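Local coordinates for protein TonB-dependent siderophore receptor (Pseudomonas aeruginosa 39016, PDB 5NEC) that probably imports iron-loaded siderophores across the outer membrane through a plugged beta-barrel, drawing on energy relayed by TonB, at residues 224-235 and 280-291; 455-463 and 472-480. All coordinates share one frame; numbering follows the deposited sequence.

Contacts 1 and 2 each join two neighbouring antiparallel strands of the same beta-barrel wall, with centres about 28 Å apart and nearest atoms about 18 Å apart. Both lie at the surface: contact 1 holds two buried residues, L234 and I281, whereas contact 2 holds none. Contact 1 pairs strands separated by 44 residues of mostly loop, while contact 2 closes a hairpin across only eight. Both share the antiparallel backbone ladder; their side-chain chemistry differs. Residues 224-235 and 280-291 add histidine-carboxylate bonds and salt bridges, with one face turned to the plug. The more exposed residues 455-463 and 472-480 add one hydroxyl pair and an outward aromatic pair, and their charged side chains meet loosely.

Contact 1. Residues 224-235 and 280-291; sequences PTRVTVSHYHLE and RIDTSTITVEHD
From T225-H290 to E235-R280, strands 225-235 and 280-291 run antiparallel at 173°, with backbone hydrogen bonds in both directions at pairs such as T228-T287 and Y232-T283. On the outer face D282 OD1 accepts hydrogen bonds from two histidines: H233 ND1 reaches it at 2.6 Å from above the carboxylate plane, and H231 NE2, 3.2 Å away, points almost straight (172°) at the anti lone pair of D282 OD1. With CG anti to the backbone N (chi1 -165°), the H231 ring turns its other nitrogen, ND1, to S284 OG at 2.7 Å, while T283 O sits over one ring face. Both ring nitrogens are thus engaged, which should fix the ring's rotation. E235 OE1 lies over the face of the R280 guanidinium, 3.1 Å from NE, a pairing of charges without a directed N-H. T225 OG1 and H290 ND1 share a hydrogen bond (2.8 Å). On the inner face R226, bent at chi3, holds two oxygens near its guanidinium plane: NE meets E289 OE1 (3.0 Å) from well above that carboxylate's plane, and NH1 meets D291 OD1 (2.9 Å) on the oxygen's syn side, out of the carboxylate plane. R299 and T297 extend this network. I281 CG2 packs on L234 CB at 3.8 Å, and I281 touches T114 and Q117 of the plug. Between these ends the inward row is polar, T228, S230, T283, T285 and T287, with T218 partnering T228 and R303 partnering T285. Outside lie V227, V229, V288 and I286, the last near a bound C8E detergent, as expected of a TonB-dependent receptor barrel.

Contact 2. Residues 455-463 and 472-480; sequences FDSFETTAK and KLSDKSSFW
F455 packs closely against W480 and S478. F455, its CG anti to the backbone N (chi1 175°), leans across so that CD1 sits over one face of the indole, towards its rim and 3.9 Å from W480 NE1; the phenyl and five-membered rings meet obliquely, their planes 48° apart. F455 CE1 also rests on S478 CB at 3.5 Å. Along the strands the backbones are bonded both ways at D456-F479, F458-S477, T460-D475 and A462-L473. The strands belong to one beta hairpin of the barrel; the preceding strand, 426-444, bonds to the other edge of 455-463. Aromatic side chains pointing out of the wall, like this pair, may belong to the aromatic belt that such barrels carry near the membrane interface. On the inward face the D456 carboxylate turns to R454, and S477 OG approaches the edge of the F458 ring, 3.8 Å from CD2. Along the outer row towards the hairpin loop, packing gives way to long, surface-exposed chains. T461 OG1 and S474 OG still share a hydrogen bond of 3.0 Å, and T461 CG2 brushes K472 CE at 4.1 Å. E459 and K476 run side by side, yet E459 OE1 stays 4.5 Å from K476 NZ, beyond a salt bridge. K463 and K472 touch through their CG atoms (4.2 Å) and carry their ammonium groups outward, NZ to NZ 5.1 Å.

Contact 1. Residues 224-235 and 280-291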
loop_
_atom_site.group_PDB
_atom_site.type_symbol
_atom_site.label_atom_id
_atom_site.label_comp_id
_atom_site.label_asym_id
_atom_site.label_seq_id
_atom_site.Cartn_x
_atom_site.Cartn_y
_atom_site.Cartn_z
ATOM N N PRO A 224 20.829 27.813 3.087
ATOM C CA PRO A 224 20.055 27.883 1.825
ATOM C C PRO A 224 20.334 26.778 0.783
ATOM O O PRO A 224 19.692 26.774 -0.278
ATOM C CB PRO A 224 20.453 29.263 1.231
ATOM C CG PRO A 224 21.156 29.986 2.318
ATOM C CD PRO A 224 21.788 28.933 3.180
ATOM N N THR A 225 21.296 25.886 1.058
ATOM C CA THR A 225 21.673 24.815 0.131
ATOM C C THR A 225 21.783 23.496 0.898
ATOM O O THR A 225 22.636 23.345 1.769
ATOM C CB THR A 225 22.987 25.151 -0.596
ATOM O OG1 THR A 225 22.810 26.361 -1.351
ATOM C CG2 THR A 225 23.400 24.032 -1.555
ATOM N N ARG A 226 20.902 22.553 0.564
ATOM C CA ARG A 226 20.747 21.283 1.283
ATOM C C ARG A 226 20.980 20.110 0.326
ATOM O O ARG A 226 20.486 20.097 -0.803
ATOM C CB ARG A 226 19.351 21.199 1.900
ATOM C CG ARG A 226 19.063 22.341 2.880
ATOM C CD ARG A 226 17.596 22.483 3.288
ATOM N NE ARG A 226 16.712 23.012 2.236
ATOM C CZ ARG A 226 16.731 24.264 1.758
ATOM N NH1 ARG A 226 15.880 24.674 0.823
ATOM N NH2 ARG A 226 17.620 25.136 2.199
ATOM N N VAL A 227 21.754 19.141 0.785
ATOM C CA VAL A 227 22.051 17.938 0.036
ATOM C C VAL A 227 21.715 16.749 0.918
ATOM O O VAL A 227 22.197 16.670 2.045
ATOM C CB VAL A 227 23.536 17.884 -0.392
ATOM C CG1 VAL A 227 23.874 16.566 -1.085
ATOM C CG2 VAL A 227 23.849 19.049 -1.321
ATOM N N THR A 228 20.887 15.840 0.397
ATOM C CA THR A 228 20.538 14.600 1.085
ATOM C C THR A 228 20.853 13.382 0.213
ATOM O O THR A 228 20.595 13.388 -0.988
ATOM C CB THR A 228 19.065 14.582 1.531
ATOM O OG1 THR A 228 18.799 15.715 2.368
ATOM C CG2 THR A 228 18.778 13.331 2.333
ATOM N N VAL A 229 21.402 12.348 0.851
ATOM C CA VAL A 229 21.748 11.078 0.231
ATOM C C VAL A 229 21.160 9.942 1.089
ATOM O O VAL A 229 21.509 9.820 2.257
ATOM C CB VAL A 229 23.301 10.905 0.115
ATOM C CG1 VAL A 229 23.678 9.525 -0.425
ATOM C CG2 VAL A 229 23.895 11.964 -0.792
ATOM N N SER A 230 20.306 9.113 0.494
ATOM C CA SER A 230 19.677 7.985 1.182
ATOM C C SER A 230 19.905 6.699 0.433
ATOM O O SER A 230 19.919 6.678 -0.788
ATOM C CB SER A 230 18.178 8.209 1.308
ATOM O OG SER A 230 17.957 9.276 2.223
ATOM N N HIS A 231 20.080 5.618 1.168
ATOM C CA HIS A 231 19.990 4.313 0.592
ATOM C C HIS A 231 18.985 3.499 1.398
ATOM O O HIS A 231 18.887 3.664 2.617
ATOM C CB HIS A 231 21.349 3.616 0.514
ATOM C CG HIS A 231 21.334 2.420 -0.385
ATOM N ND1 HIS A 231 21.591 2.505 -1.737
ATOM C CD2 HIS A 231 20.989 1.132 -0.150
ATOM C CE1 HIS A 231 21.445 1.310 -2.286
ATOM N NE2 HIS A 231 21.075 0.462 -1.343
ATOM N N TYR A 232 18.220 2.656 0.691
ATOM C CA TYR A 232 17.230 1.764 1.278
ATOM C C TYR A 232 17.457 0.322 0.776
ATOM O O TYR A 232 17.521 0.063 -0.420
ATOM C CB TYR A 232 15.812 2.233 0.925
ATOM C CG TYR A 232 14.729 1.359 1.519
ATOM C CD1 TYR A 232 14.330 1.523 2.831
ATOM C CD2 TYR A 232 14.112 0.352 0.767
ATOM C CE1 TYR A 232 13.336 0.734 3.385
ATOM C CE2 TYR A 232 13.122 -0.451 1.315
ATOM C CZ TYR A 232 12.732 -0.250 2.623
ATOM O OH TYR A 232 11.757 -1.025 3.204
ATOM N N HIS A 233 17.563 -0.614 1.702
ATOM C CA HIS A 233 17.800 -1.993 1.367
ATOM C C HIS A 233 16.887 -2.889 2.191
ATOM O O HIS A 233 16.900 -2.786 3.413
ATOM C CB HIS A 233 19.245 -2.365 1.641
ATOM C CG HIS A 233 19.575 -3.769 1.258
ATOM N ND1 HIS A 233 19.863 -4.128 -0.039
ATOM C CD2 HIS A 233 19.610 -4.913 1.980
ATOM C CE1 HIS A 233 20.071 -5.429 -0.104
ATOM N NE2 HIS A 233 19.923 -5.930 1.108
ATOM N N LEU A 234 16.109 -3.748 1.520
ATOM C CA LEU A 234 15.304 -4.774 2.182
ATOM C C LEU A 234 15.412 -6.097 1.431
ATOM O O LEU A 234 15.290 -6.144 0.206
ATOM C CB LEU A 234 13.832 -4.348 2.259
ATOM C CG LEU A 234 12.943 -5.242 3.154
ATOM C CD1 LEU A 234 13.127 -4.898 4.625
ATOM C CD2 LEU A 234 11.488 -5.099 2.773
ATOM N N GLU A 235 15.611 -7.167 2.189
ATOM C CA GLU A 235 15.746 -8.518 1.671
ATOM C C GLU A 235 14.751 -9.391 2.407
ATOM O O GLU A 235 14.629 -9.274 3.624
ATOM C CB GLU A 235 17.155 -9.012 1.955
ATOM C CG GLU A 235 17.608 -10.202 1.114
ATOM C CD GLU A 235 19.088 -10.126 0.840
ATOM O OE1 GLU A 235 19.502 -9.078 0.260
ATOM O OE2 GLU A 235 19.827 -11.071 1.201
ATOM N N ARG A 280 14.554 -8.829 -3.020
ATOM C CA ARG A 280 15.611 -7.907 -2.678
ATOM C C ARG A 280 15.222 -6.587 -3.299
ATOM O O ARG A 280 14.886 -6.563 -4.477
ATOM C CB ARG A 280 16.935 -8.390 -3.248
ATOM C CG ARG A 280 18.126 -7.565 -2.781
ATOM C CD ARG A 280 19.454 -8.082 -3.348
ATOM N NE ARG A 280 19.790 -9.410 -2.801
ATOM C CZ ARG A 280 20.997 -9.990 -2.797
ATOM N NH1 ARG A 280 22.075 -9.382 -3.313
ATOM N NH2 ARG A 280 21.126 -11.200 -2.239
ATOM N N ILE A 281 15.231 -5.504 -2.517
ATOM C CA ILE A 281 15.104 -4.162 -3.078
ATOM C C ILE A 281 16.267 -3.277 -2.607
ATOM O O ILE A 281 16.660 -3.329 -1.451
ATOM C CB ILE A 281 13.733 -3.492 -2.830
ATOM C CG1 ILE A 281 13.755 -2.074 -3.414
ATOM C CG2 ILE A 281 13.392 -3.463 -1.364
ATOM C CD1 ILE A 281 12.401 -1.531 -3.803
ATOM N N ASP A 282 16.834 -2.515 -3.549
ATOM C CA ASP A 282 17.866 -1.502 -3.307
ATOM C C ASP A 282 17.429 -0.195 -3.954
ATOM O O ASP A 282 17.063 -0.191 -5.125
ATOM C CB ASP A 282 19.176 -1.933 -3.926
ATOM C CG ASP A 282 19.879 -2.966 -3.110
ATOM O OD1 ASP A 282 20.405 -2.577 -2.052
ATOM O OD2 ASP A 282 19.909 -4.170 -3.493
ATOM N N THR A 283 17.455 0.901 -3.201
ATOM C CA THR A 283 17.072 2.217 -3.714
ATOM C C THR A 283 18.026 3.295 -3.160
ATOM O O THR A 283 18.236 3.393 -1.948
ATOM C CB THR A 283 15.609 2.513 -3.357
ATOM O OG1 THR A 283 14.798 1.559 -4.024
ATOM C CG2 THR A 283 15.154 3.874 -3.830
ATOM N N SER A 284 18.626 4.059 -4.071
ATOM C CA SER A 284 19.513 5.160 -3.746
ATOM C C SER A 284 18.810 6.415 -4.181
ATOM O O SER A 284 18.303 6.459 -5.291
ATOM C CB SER A 284 20.822 5.034 -4.508
ATOM O OG SER A 284 21.606 3.988 -3.980
ATOM N N THR A 285 18.771 7.429 -3.315
ATOM C CA THR A 285 18.125 8.699 -3.641
ATOM C C THR A 285 19.078 9.836 -3.277
ATOM O O THR A 285 19.672 9.820 -2.200
ATOM C CB THR A 285 16.776 8.860 -2.892
ATOM O OG1 THR A 285 15.952 7.726 -3.154
ATOM C CG2 THR A 285 16.026 10.093 -3.358
ATOM N N ILE A 286 19.218 10.807 -4.179
ATOM C CA ILE A 286 20.068 11.992 -3.978
ATOM C C ILE A 286 19.252 13.226 -4.279
ATOM O O ILE A 286 18.781 13.396 -5.402
ATOM C CB ILE A 286 21.312 11.949 -4.899
ATOM C CG1 ILE A 286 22.227 10.810 -4.435
ATOM C CG2 ILE A 286 22.096 13.241 -4.853
ATOM C CD1 ILE A 286 23.189 10.321 -5.462
ATOM N N THR A 287 19.100 14.094 -3.281
ATOM C CA THR A 287 18.253 15.285 -3.384
ATOM C C THR A 287 19.106 16.537 -3.137
ATOM O O THR A 287 19.765 16.628 -2.102
ATOM C CB THR A 287 17.086 15.209 -2.365
ATOM O OG1 THR A 287 16.374 13.979 -2.551
ATOM C CG2 THR A 287 16.107 16.346 -2.563
ATOM N N VAL A 288 19.099 17.483 -4.082
ATOM C CA VAL A 288 19.773 18.784 -3.937
ATOM C C VAL A 288 18.727 19.909 -3.968
ATOM O O VAL A 288 17.965 20.009 -4.925
ATOM C CB VAL A 288 20.820 19.009 -5.051
ATOM C CG1 VAL A 288 21.513 20.367 -4.883
ATOM C CG2 VAL A 288 21.852 17.890 -5.034
ATOM N N GLU A 289 18.681 20.729 -2.917
ATOM C CA GLU A 289 17.778 21.891 -2.831
ATOM C C GLU A 289 18.588 23.171 -2.710
ATOM O O GLU A 289 19.589 23.207 -1.996
ATOM C CB GLU A 289 16.895 21.817 -1.596
ATOM C CG GLU A 289 15.592 21.086 -1.771
ATOM C CD GLU A 289 14.699 21.257 -0.556
ATOM O OE1 GLU A 289 15.186 21.031 0.580
ATOM O OE2 GLU A 289 13.517 21.635 -0.725
ATOM N N HIS A 290 18.135 24.224 -3.377
ATOM C CA HIS A 290 18.761 25.532 -3.267
ATOM C C HIS A 290 17.703 26.626 -3.280
ATOM O O HIS A 290 16.890 26.691 -4.199
ATOM C CB HIS A 290 19.773 25.759 -4.410
ATOM C CG HIS A 290 20.399 27.121 -4.392
ATOM N ND1 HIS A 290 21.181 27.572 -3.343
ATOM C CD2 HIS A 290 20.334 28.139 -5.277
ATOM C CE1 HIS A 290 21.576 28.804 -3.591
ATOM N NE2 HIS A 290 21.081 29.171 -4.760
ATOM N N ASP A 291 17.730 27.501 -2.285
ATOM C CA ASP A 291 16.854 28.687 -2.284
ATOM C C ASP A 291 17.451 29.790 -3.183
ATOM O O ASP A 291 18.502 30.352 -2.882
ATOM C CB ASP A 291 16.613 29.156 -0.847
ATOM C CG ASP A 291 15.994 28.057 0.019
ATOM O OD1 ASP A 291 15.363 27.128 -0.535
ATOM O OD2 ASP A 291 16.131 28.087 1.250
#

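Contact 2. Residues 455-463 and 472-480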
loop_
_atom_site.group_PDB
_atom_site.type_symbol
_atom_site.label_atom_id
_atom_site.label_comp_id
_atom_site.label_asym_id
_atom_site.label_seq_id
_atom_site.Cartn_x
_atom_site.Cartn_y
_atom_site.Cartn_z
ATOM N N PHE A 455 1.511 16.687 -18.490
ATOM C CA PHE A 455 1.689 15.987 -19.761
ATOM C C PHE A 455 2.786 14.932 -19.592
ATOM O O PHE A 455 3.893 15.268 -19.192
ATOM C CB PHE A 455 2.087 16.967 -20.861
ATOM C CG PHE A 455 2.397 16.304 -22.171
ATOM C CD1 PHE A 455 1.392 15.665 -22.897
ATOM C CD2 PHE A 455 3.698 16.300 -22.675
ATOM C CE1 PHE A 455 1.670 15.055 -24.111
ATOM C CE2 PHE A 455 3.989 15.679 -23.888
ATOM C CZ PHE A 455 2.971 15.054 -24.605
ATOM N N ASP A 456 2.467 13.667 -19.887
ATOM C CA ASP A 456 3.424 12.553 -19.846
ATOM C C ASP A 456 3.606 11.971 -21.231
ATOM O O ASP A 456 2.634 11.773 -21.946
ATOM C CB ASP A 456 2.921 11.422 -18.957
ATOM C CG ASP A 456 3.053 11.726 -17.489
ATOM O OD1 ASP A 456 4.129 11.421 -16.926
ATOM O OD2 ASP A 456 2.089 12.272 -16.905
ATOM N N SER A 457 4.855 11.666 -21.572
ATOM C CA SER A 457 5.223 11.054 -22.839
ATOM C C SER A 457 5.960 9.746 -22.527
ATOM O O SER A 457 6.839 9.723 -21.675
ATOM C CB SER A 457 6.092 12.030 -23.615
ATOM O OG SER A 457 6.561 11.463 -24.808
ATOM N N PHE A 458 5.577 8.671 -23.212
ATOM C CA PHE A 458 5.996 7.298 -22.878
ATOM C C PHE A 458 6.540 6.577 -24.136
ATOM O O PHE A 458 5.936 6.679 -25.191
ATOM C CB PHE A 458 4.769 6.580 -22.288
ATOM C CG PHE A 458 5.062 5.268 -21.614
ATOM C CD1 PHE A 458 6.037 5.175 -20.615
ATOM C CD2 PHE A 458 4.320 4.120 -21.930
ATOM C CE1 PHE A 458 6.298 3.960 -19.963
ATOM C CE2 PHE A 458 4.572 2.907 -21.285
ATOM C CZ PHE A 458 5.558 2.828 -20.296
ATOM N N GLU A 459 7.696 5.912 -24.035
ATOM C CA GLU A 459 8.244 5.054 -25.117
ATOM C C GLU A 459 8.653 3.730 -24.525
ATOM O O GLU A 459 9.405 3.741 -23.567
ATOM C CB GLU A 459 9.516 5.637 -25.730
ATOM C CG GLU A 459 9.375 6.978 -26.406
ATOM C CD GLU A 459 10.615 7.355 -27.231
ATOM O OE1 GLU A 459 11.145 6.491 -27.969
ATOM O OE2 GLU A 459 11.064 8.521 -27.145
ATOM N N THR A 460 8.184 2.604 -25.078
ATOM C CA THR A 460 8.633 1.263 -24.641
ATOM C C THR A 460 9.067 0.377 -25.795
ATOM O O THR A 460 8.556 0.482 -26.890
ATOM C CB THR A 460 7.570 0.464 -23.832
ATOM O OG1 THR A 460 6.400 0.275 -24.627
ATOM C CG2 THR A 460 7.197 1.168 -22.552
ATOM N N THR A 461 10.010 -0.514 -25.506
ATOM C CA THR A 461 10.420 -1.570 -26.411
ATOM C C THR A 461 10.421 -2.849 -25.620
ATOM O O THR A 461 11.029 -2.911 -24.573
ATOM C CB THR A 461 11.818 -1.288 -26.970
ATOM O OG1 THR A 461 11.743 -0.124 -27.790
ATOM C CG2 THR A 461 12.335 -2.433 -27.820
ATOM N N ALA A 462 9.733 -3.863 -26.123
ATOM C CA ALA A 462 9.634 -5.161 -25.451
ATOM C C ALA A 462 10.237 -6.211 -26.368
ATOM O O ALA A 462 9.860 -6.304 -27.543
ATOM C CB ALA A 462 8.183 -5.504 -25.146
ATOM N N LYS A 463 11.190 -6.976 -25.840
ATOM C CA LYS A 463 11.761 -8.106 -26.542
ATOM C C LYS A 463 11.328 -9.373 -25.840
ATOM O O LYS A 463 11.640 -9.582 -24.670
ATOM C CB LYS A 463 13.278 -8.010 -26.587
ATOM C CG LYS A 463 13.746 -6.986 -27.575
ATOM C CD LYS A 463 15.216 -6.675 -27.400
ATOM C CE LYS A 463 15.644 -5.493 -28.252
ATOM N NZ LYS A 463 16.911 -5.794 -28.986
ATOM N N LYS A 472 10.392 -8.097 -31.343
ATOM C CA LYS A 472 10.742 -6.779 -30.906
ATOM C C LYS A 472 9.570 -5.865 -31.262
ATOM O O LYS A 472 9.281 -5.663 -32.439
ATOM C CB LYS A 472 12.014 -6.330 -31.599
ATOM C CG LYS A 472 12.557 -5.023 -31.055
ATOM C CD LYS A 472 13.592 -4.430 -31.999
ATOM C CE LYS A 472 14.039 -3.075 -31.480
ATOM N NZ LYS A 472 15.045 -2.485 -32.397
ATOM N N LEU A 473 8.902 -5.319 -30.245
ATOM C CA LEU A 473 7.708 -4.487 -30.433
ATOM C C LEU A 473 7.838 -3.188 -29.655
ATOM O O LEU A 473 8.113 -3.205 -28.474
ATOM C CB LEU A 473 6.456 -5.268 -30.003
ATOM C CG LEU A 473 6.153 -6.503 -30.891
ATOM C CD1 LEU A 473 5.055 -7.376 -30.266
ATOM C CD2 LEU A 473 5.799 -6.132 -32.342
ATOM N N SER A 474 7.656 -2.071 -30.344
ATOM C CA SER A 474 7.721 -0.740 -29.744
ATOM C C SER A 474 6.356 -0.084 -29.645
ATOM O O SER A 474 5.433 -0.415 -30.376
ATOM C CB SER A 474 8.636 0.165 -30.548
ATOM O OG SER A 474 9.981 -0.164 -30.274
ATOM N N ASP A 475 6.252 0.864 -28.730
ATOM C CA ASP A 475 5.027 1.601 -28.511
ATOM C C ASP A 475 5.344 3.009 -28.007
ATOM O O ASP A 475 6.297 3.200 -27.266
ATOM C CB ASP A 475 4.152 0.841 -27.521
ATOM C CG ASP A 475 2.707 1.286 -27.556
ATOM O OD1 ASP A 475 2.205 1.653 -28.647
ATOM O OD2 ASP A 475 2.064 1.263 -26.479
ATOM N N LYS A 476 4.549 3.978 -28.462
ATOM C CA LYS A 476 4.661 5.392 -28.076
ATOM C C LYS A 476 3.285 5.882 -27.686
ATOM O O LYS A 476 2.312 5.559 -28.347
ATOM C CB LYS A 476 5.172 6.260 -29.231
ATOM C CG LYS A 476 6.663 6.157 -29.451
ATOM C CD LYS A 476 7.201 7.165 -30.446
ATOM C CE LYS A 476 8.667 6.858 -30.762
ATOM N NZ LYS A 476 9.246 7.717 -31.841
ATOM N N SER A 477 3.205 6.671 -26.624
ATOM C CA SER A 477 1.938 7.244 -26.199
ATOM C C SER A 477 2.151 8.471 -25.314
ATOM O O SER A 477 3.280 8.790 -24.914
ATOM C CB SER A 477 1.098 6.185 -25.481
ATOM O OG SER A 477 1.864 5.507 -24.508
ATOM N N SER A 478 1.053 9.171 -25.038
ATOM C CA SER A 478 1.067 10.260 -24.083
ATOM C C SER A 478 -0.210 10.322 -23.270
ATOM O O SER A 478 -1.202 9.685 -23.590
ATOM C CB SER A 478 1.363 11.584 -24.775
ATOM O OG SER A 478 0.546 11.746 -25.899
ATOM N N PHE A 479 -0.133 11.075 -22.186
ATOM C CA PHE A 479 -1.192 11.164 -21.202
ATOM C C PHE A 479 -1.323 12.647 -20.799
ATOM O O PHE A 479 -0.396 13.221 -20.240
ATOM C CB PHE A 479 -0.832 10.253 -20.021
ATOM C CG PHE A 479 -1.959 10.022 -19.054
ATOM C CD1 PHE A 479 -3.057 9.227 -19.410
ATOM C CD2 PHE A 479 -1.928 10.591 -17.769
ATOM C CE1 PHE A 479 -4.095 9.004 -18.505
ATOM C CE2 PHE A 479 -2.966 10.373 -16.864
ATOM C CZ PHE A 479 -4.046 9.573 -17.231
ATOM N N TRP A 480 -2.446 13.271 -21.176
ATOM C CA TRP A 480 -2.808 14.630 -20.742
ATOM C C TRP A 480 -3.627 14.509 -19.476
ATOM O O TRP A 480 -4.399 13.570 -19.311
ATOM C CB TRP A 480 -3.627 15.383 -21.800
ATOM C CG TRP A 480 -2.836 16.411 -22.571
ATOM C CD1 TRP A 480 -2.443 16.331 -23.881
ATOM C CD2 TRP A 480 -2.345 17.680 -22.083
ATOM N NE1 TRP A 480 -1.739 17.468 -24.239
ATOM C CE2 TRP A 480 -1.668 18.312 -23.161
ATOM C CE3 TRP A 480 -2.415 18.347 -20.844
ATOM C CZ2 TRP A 480 -1.050 19.567 -23.033
ATOM C CZ3 TRP A 480 -1.807 19.601 -20.719
ATOM C CH2 TRP A 480 -1.134 20.196 -21.811
#